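Long-range contacts in protein-glutaminase (Chryseobacterium proteolyticum, PDB 3A55), which is the pro form of an enzyme that hydrolyses side-chain amides of protein glutamine residues, probably with a cysteine-protease-like catalytic triad: residues N274-K279 against P292-C297; G25-V30 against V41-T46. The protein carries 1 engineered substitution. All blocks are in the same frame, centred on the assembly; numbering follows the deposited sequence.

Contact 1: N274-K279 against P292-C297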
loop_
_atom_site.group_PDB
_atom_site.type_symbol
_atom_site.label_atom_id
_atom_site.label_comp_id
_atom_site.label_asym_id
_atom_site.label_seq_id
_atom_site.Cartn_x
_atom_site.Cartn_y
_atom_site.Cartn_z
ATOM N N ASN A 274 -8.023 -8.914 -5.631
ATOM C CA ASN A 274 -8.067 -10.376 -5.606
ATOM C C ASN A 274 -6.885 -11.010 -6.329
ATOM O O ASN A 274 -6.358 -12.043 -5.905
ATOM C CB ASN A 274 -9.403 -10.888 -6.150
ATOM C CG ASN A 274 -10.554 -10.580 -5.211
ATOM O OD1 ASN A 274 -10.355 -10.454 -4.002
ATOM N ND2 ASN A 274 -11.762 -10.465 -5.758
ATOM N N CYS A 275 -6.462 -10.370 -7.409
ATOM C CA CYS A 275 -5.325 -10.866 -8.182
ATOM C C CYS A 275 -4.021 -10.805 -7.366
ATOM O O CYS A 275 -3.222 -11.748 -7.375
ATOM C CB CYS A 275 -5.207 -10.095 -9.497
ATOM S SG CYS A 275 -3.847 -10.622 -10.575
ATOM N N VAL A 276 -3.812 -9.700 -6.656
ATOM C CA VAL A 276 -2.625 -9.542 -5.820
ATOM C C VAL A 276 -2.641 -10.528 -4.642
ATOM O O VAL A 276 -1.639 -11.184 -4.352
ATOM C CB VAL A 276 -2.476 -8.078 -5.345
ATOM C CG1 VAL A 276 -1.385 -7.945 -4.282
ATOM C CG2 VAL A 276 -2.166 -7.192 -6.543
ATOM N N LEU A 277 -3.784 -10.642 -3.968
ATOM C CA LEU A 277 -3.895 -11.592 -2.865
ATOM C C LEU A 277 -3.632 -13.011 -3.348
ATOM O O LEU A 277 -2.953 -13.781 -2.684
ATOM C CB LEU A 277 -5.278 -11.514 -2.220
ATOM C CG LEU A 277 -5.577 -10.202 -1.497
ATOM C CD1 LEU A 277 -7.010 -10.246 -0.972
ATOM C CD2 LEU A 277 -4.599 -9.968 -0.358
ATOM N N THR A 278 -4.171 -13.350 -4.512
ATOM C CA THR A 278 -3.970 -14.692 -5.072
ATOM C C THR A 278 -2.477 -14.938 -5.334
ATOM O O THR A 278 -1.934 -15.994 -4.985
ATOM C CB THR A 278 -4.804 -14.898 -6.340
ATOM O OG1 THR A 278 -6.196 -14.833 -5.999
ATOM C CG2 THR A 278 -4.512 -16.273 -6.975
ATOM N N LYS A 279 -1.805 -13.954 -5.922
ATOM C CA LYS A 279 -0.376 -14.093 -6.231
ATOM C C LYS A 279 0.461 -14.275 -4.971
ATOM O O LYS A 279 1.430 -15.037 -4.987
ATOM C CB LYS A 279 0.124 -12.884 -7.031
ATOM C CG LYS A 279 1.568 -12.986 -7.539
ATOM C CD LYS A 279 1.668 -14.006 -8.670
ATOM C CE LYS A 279 3.072 -14.085 -9.250
ATOM N NZ LYS A 279 3.147 -15.122 -10.325
ATOM N N PRO A 292 7.000 -10.802 -5.881
ATOM C CA PRO A 292 6.830 -11.216 -7.279
ATOM C C PRO A 292 5.979 -10.216 -8.062
ATOM O O PRO A 292 5.208 -9.440 -7.469
ATOM C CB PRO A 292 6.104 -12.565 -7.187
ATOM C CG PRO A 292 5.982 -12.887 -5.731
ATOM C CD PRO A 292 6.302 -11.682 -4.927
ATOM N N ASP A 293 6.121 -10.252 -9.385
ATOM C CA ASP A 293 5.469 -9.316 -10.300
ATOM C C ASP A 293 3.948 -9.438 -10.225
ATOM O O ASP A 293 3.406 -10.535 -10.327
ATOM C CB ASP A 293 5.943 -9.604 -11.736
ATOM C CG ASP A 293 5.835 -8.398 -12.652
ATOM O OD1 ASP A 293 4.980 -7.525 -12.410
ATOM O OD2 ASP A 293 6.614 -8.319 -13.625
ATOM N N VAL A 294 3.265 -8.316 -10.023
ATOM C CA VAL A 294 1.806 -8.292 -10.101
ATOM C C VAL A 294 1.315 -7.372 -11.226
ATOM O O VAL A 294 0.159 -6.940 -11.215
ATOM C CB VAL A 294 1.152 -7.892 -8.748
ATOM C CG1 VAL A 294 1.340 -8.999 -7.713
ATOM C CG2 VAL A 294 1.707 -6.562 -8.237
ATOM N N SER A 295 2.197 -7.072 -12.185
ATOM C CA SER A 295 1.848 -6.213 -13.318
ATOM C C SER A 295 0.718 -6.810 -14.155
ATOM O O SER A 295 -0.074 -6.080 -14.747
ATOM C CB SER A 295 3.076 -5.935 -14.195
ATOM O OG SER A 295 3.644 -7.134 -14.694
ATOM N N SER A 296 0.652 -8.140 -14.196
ATOM C CA SER A 296 -0.393 -8.859 -14.928
ATOM C C SER A 296 -1.812 -8.480 -14.477
ATOM O O SER A 296 -2.766 -8.590 -15.250
ATOM C CB SER A 296 -0.211 -10.371 -14.753
ATOM O OG SER A 296 1.064 -10.799 -15.201
ATOM N N CYS A 297 -1.942 -8.024 -13.235
ATOM C CA CYS A 297 -3.242 -7.988 -12.564
ATOM C C CYS A 297 -4.327 -7.090 -13.188
ATOM O O CYS A 297 -5.416 -7.571 -13.506
ATOM C CB CYS A 297 -3.057 -7.743 -11.062
ATOM S SG CYS A 297 -2.411 -9.217 -10.188
#
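Cys275 and Cys297 are joined covalently, SG to SG at 2.0 Å, and this disulfide ties helix 271-280 to the loop that follows it. Its chi3 of -74° makes it left-handed. On the helix side, SG stands anti to the backbone N of Cys275 (chi1 -179°), which directs the sulfur outward to the loop. The two CB atoms, Cys275 CB and Cys297 CB, are 3.6 Å apart.

Apolar contacts continue along the helix from the sulfurs. Val276 CG2 meets Val294 CB at 4.0 Å, the two side chains crossing at about a right angle, and Tyr157 of helix 156-169 touches both valines. One turn after Cys275, the aliphatic part of Lys279 lies along Pro292-Val294. Its CG packs on Val294 CG1 at 4.0 Å, and a bend at chi2 (71°) carries CE to within 3.7 Å of Asp293 O, beside Pro292 CB.

Polar bonds order the loop internally. Asp293 OD1 accepts from Ser295 N (2.8 Å), an Asx turn, and the type I turn from Val294 to Cys297 is closed by Cys297 N donating to Val294 O at 3.1 Å.

The chemistry is thus one covalent tether with weak dispersion contacts continuing beyond it toward Lys279, in a setting largely at the surface: the disulfide would limit how far the loop can separate from the helix, while the turn bonds fix its local shape.

Contact 2: G25-V30 against V41-T46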
loop_
_atom_site.group_PDB
_atom_site.type_symbol
_atom_site.label_atom_id
_atom_site.label_comp_id
_atom_site.label_asym_id
_atom_site.label_seq_id
_atom_site.Cartn_x
_atom_site.Cartn_y
_atom_site.Cartn_z
ATOM N N GLY A 25 8.260 -2.731 -16.488
ATOM C CA GLY A 25 7.104 -2.102 -17.107
ATOM C C GLY A 25 6.976 -0.624 -16.794
ATOM O O GLY A 25 7.922 0.022 -16.337
ATOM N N LYS A 26 5.790 -0.095 -17.056
ATOM C CA LYS A 26 5.518 1.331 -16.890
ATOM C C LYS A 26 4.924 1.604 -15.522
ATOM O O LYS A 26 4.098 0.844 -15.023
ATOM C CB LYS A 26 4.552 1.823 -17.971
ATOM C CG LYS A 26 4.922 1.402 -19.386
ATOM C CD LYS A 26 5.927 2.350 -20.013
ATOM C CE LYS A 26 6.355 1.859 -21.397
ATOM N NZ LYS A 26 5.203 1.380 -22.225
ATOM N N THR A 27 5.344 2.707 -14.920
ATOM C CA THR A 27 4.827 3.113 -13.622
ATOM C C THR A 27 5.092 4.599 -13.424
ATOM O O THR A 27 5.786 5.222 -14.229
ATOM C CB THR A 27 5.478 2.315 -12.475
ATOM O OG1 THR A 27 4.902 2.712 -11.228
ATOM C CG2 THR A 27 6.968 2.554 -12.431
ATOM N N VAL A 28 4.530 5.154 -12.357
ATOM C CA VAL A 28 4.741 6.566 -12.029
ATOM C C VAL A 28 5.562 6.655 -10.748
ATOM O O VAL A 28 5.119 6.179 -9.704
ATOM C CB VAL A 28 3.393 7.299 -11.818
ATOM C CG1 VAL A 28 3.623 8.723 -11.315
ATOM C CG2 VAL A 28 2.571 7.282 -13.100
ATOM N N PRO A 29 6.768 7.247 -10.819
ATOM C CA PRO A 29 7.531 7.440 -9.590
ATOM C C PRO A 29 6.885 8.547 -8.765
ATOM O O PRO A 29 6.384 9.529 -9.334
ATOM C CB PRO A 29 8.920 7.863 -10.086
ATOM C CG PRO A 29 8.707 8.392 -11.424
ATOM C CD PRO A 29 7.466 7.761 -12.007
ATOM N N VAL A 30 6.889 8.376 -7.444
ATOM C CA VAL A 30 6.223 9.320 -6.541
ATOM C C VAL A 30 7.135 9.897 -5.470
ATOM O O VAL A 30 6.711 10.755 -4.702
ATOM C CB VAL A 30 4.974 8.693 -5.852
ATOM C CG1 VAL A 30 3.912 8.341 -6.887
ATOM C CG2 VAL A 30 5.349 7.478 -4.973
ATOM N N VAL A 41 14.010 5.362 -4.606
ATOM C CA VAL A 41 12.909 5.748 -5.463
ATOM C C VAL A 41 11.649 4.997 -5.042
ATOM O O VAL A 41 11.685 3.781 -4.800
ATOM C CB VAL A 41 13.242 5.461 -6.960
ATOM C CG1 VAL A 41 12.163 6.034 -7.867
ATOM C CG2 VAL A 41 14.610 6.047 -7.342
ATOM N N SER A 42 10.547 5.726 -4.924
ATOM C CA SER A 42 9.257 5.092 -4.625
ATOM C C SER A 42 8.335 5.265 -5.820
ATOM O O SER A 42 8.443 6.237 -6.571
ATOM C CB SER A 42 8.629 5.666 -3.358
ATOM O OG SER A 42 8.775 7.081 -3.302
ATOM N N PHE A 43 7.440 4.297 -6.004
ATOM C CA PHE A 43 6.519 4.301 -7.140
ATOM C C PHE A 43 5.088 4.172 -6.664
ATOM O O PHE A 43 4.845 3.744 -5.538
ATOM C CB PHE A 43 6.797 3.115 -8.068
ATOM C CG PHE A 43 8.143 3.149 -8.704
ATOM C CD1 PHE A 43 8.412 4.024 -9.753
ATOM C CD2 PHE A 43 9.136 2.295 -8.274
ATOM C CE1 PHE A 43 9.670 4.038 -10.369
ATOM C CE2 PHE A 43 10.396 2.311 -8.878
ATOM C CZ PHE A 43 10.657 3.189 -9.918
ATOM N N MET A 44 4.154 4.508 -7.542
ATOM C CA MET A 44 2.739 4.349 -7.221
ATOM C C MET A 44 2.424 2.887 -6.899
ATOM O O MET A 44 3.013 1.966 -7.477
ATOM C CB MET A 44 1.860 4.830 -8.371
ATOM C CG MET A 44 1.980 4.000 -9.634
ATOM S SD MET A 44 0.923 4.572 -10.972
ATOM C CE MET A 44 -0.689 4.172 -10.343
ATOM N N LEU A 45 1.516 2.708 -5.940
ATOM C CA LEU A 45 0.923 1.418 -5.586
ATOM C C LEU A 45 1.854 0.503 -4.793
ATOM O O LEU A 45 1.552 0.138 -3.650
ATOM C CB LEU A 45 0.320 0.718 -6.805
ATOM C CG LEU A 45 -0.697 -0.383 -6.500
ATOM C CD1 LEU A 45 -1.849 0.161 -5.652
ATOM C CD2 LEU A 45 -1.217 -0.998 -7.796
ATOM N N THR A 46 2.988 0.124 -5.377
ATOM C CA THR A 46 3.936 -0.686 -4.626
ATOM C C THR A 46 4.437 0.062 -3.385
ATOM O O THR A 46 4.713 1.272 -3.435
ATOM C CB THR A 46 5.146 -1.160 -5.486
ATOM O OG1 THR A 46 6.029 -1.922 -4.655
ATOM C CG2 THR A 46 5.907 0.021 -6.090
HETATM O O HOH W 1 4.520 0.823 -9.542
#
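Met44, Phe43 and Val30 bury the most surface where the two strands of a beta hairpin, 22-35 and 38-43, come together. Pro29 and Phe43 form an antiparallel non-hydrogen-bonded pair, CA to CA 4.1 Å, with diverging side chains. The bonds flank this pair: Val30 N donates to Ser42 O at 2.8 Å, and Met44 N donates to Val28 O.

Met44 follows the end of its strand. Its CG sits between its own backbone N and carbonyl carbon (chi1 66°), from where the chain runs past Thr27 in the opposite direction, CG lying 3.6 Å from Thr27 OG1. An extended chi2 (179°) carries SD to 3.8 Å from Val28 CB.

Phe43 has its ring on the side where Thr27 lies. Thr27 CG2 approaches Phe43 CD1 obliquely at 3.4 Å, and Pro29 CA comes to the same ring atom from another oblique direction. Val28 O lies at the ring edge, in its plane. Ile77 of strand 75-79, which pairs with 22-35 in the sheet, and the ring of Tyr50 also touch Phe43.

Val30 uses both methyls: CG1 faces the backbone of Met44, and CG2 reaches Phe43 C at 3.7 Å. Tyr257 of strand 255-258 touches both Val30 and Met44, so the hairpin here abuts a strand outside its own sheet.

Where the strands part, a water bridges Thr27 OG1 (2.6 Å) and Met44 O, to which it donates at 2.8 Å.

In the fold
Contact 2 closes before contact 1 opens along the chain; their centres are 16 Å apart and their nearest atoms about 6 Å, without touching. A weak, long ion pair between Lys22, on the hairpin strand, and Asp293, in the loop of contact 1, spans the two regions. Cys156, His197 and Asp217 have charge-relay geometry consistent with the catalytic triad of this clan, and both contacts touch residues next to it in sequence: Tyr157, met by contact 1, follows Cys156, and Tyr196, whose OH bonds to Leu45 O of contact 2, precedes His197. Thr46 OG1 also bonds to Asp154 OD1. This is consistent with the end of the hairpin, probably in the pro region, lying near the probable active site.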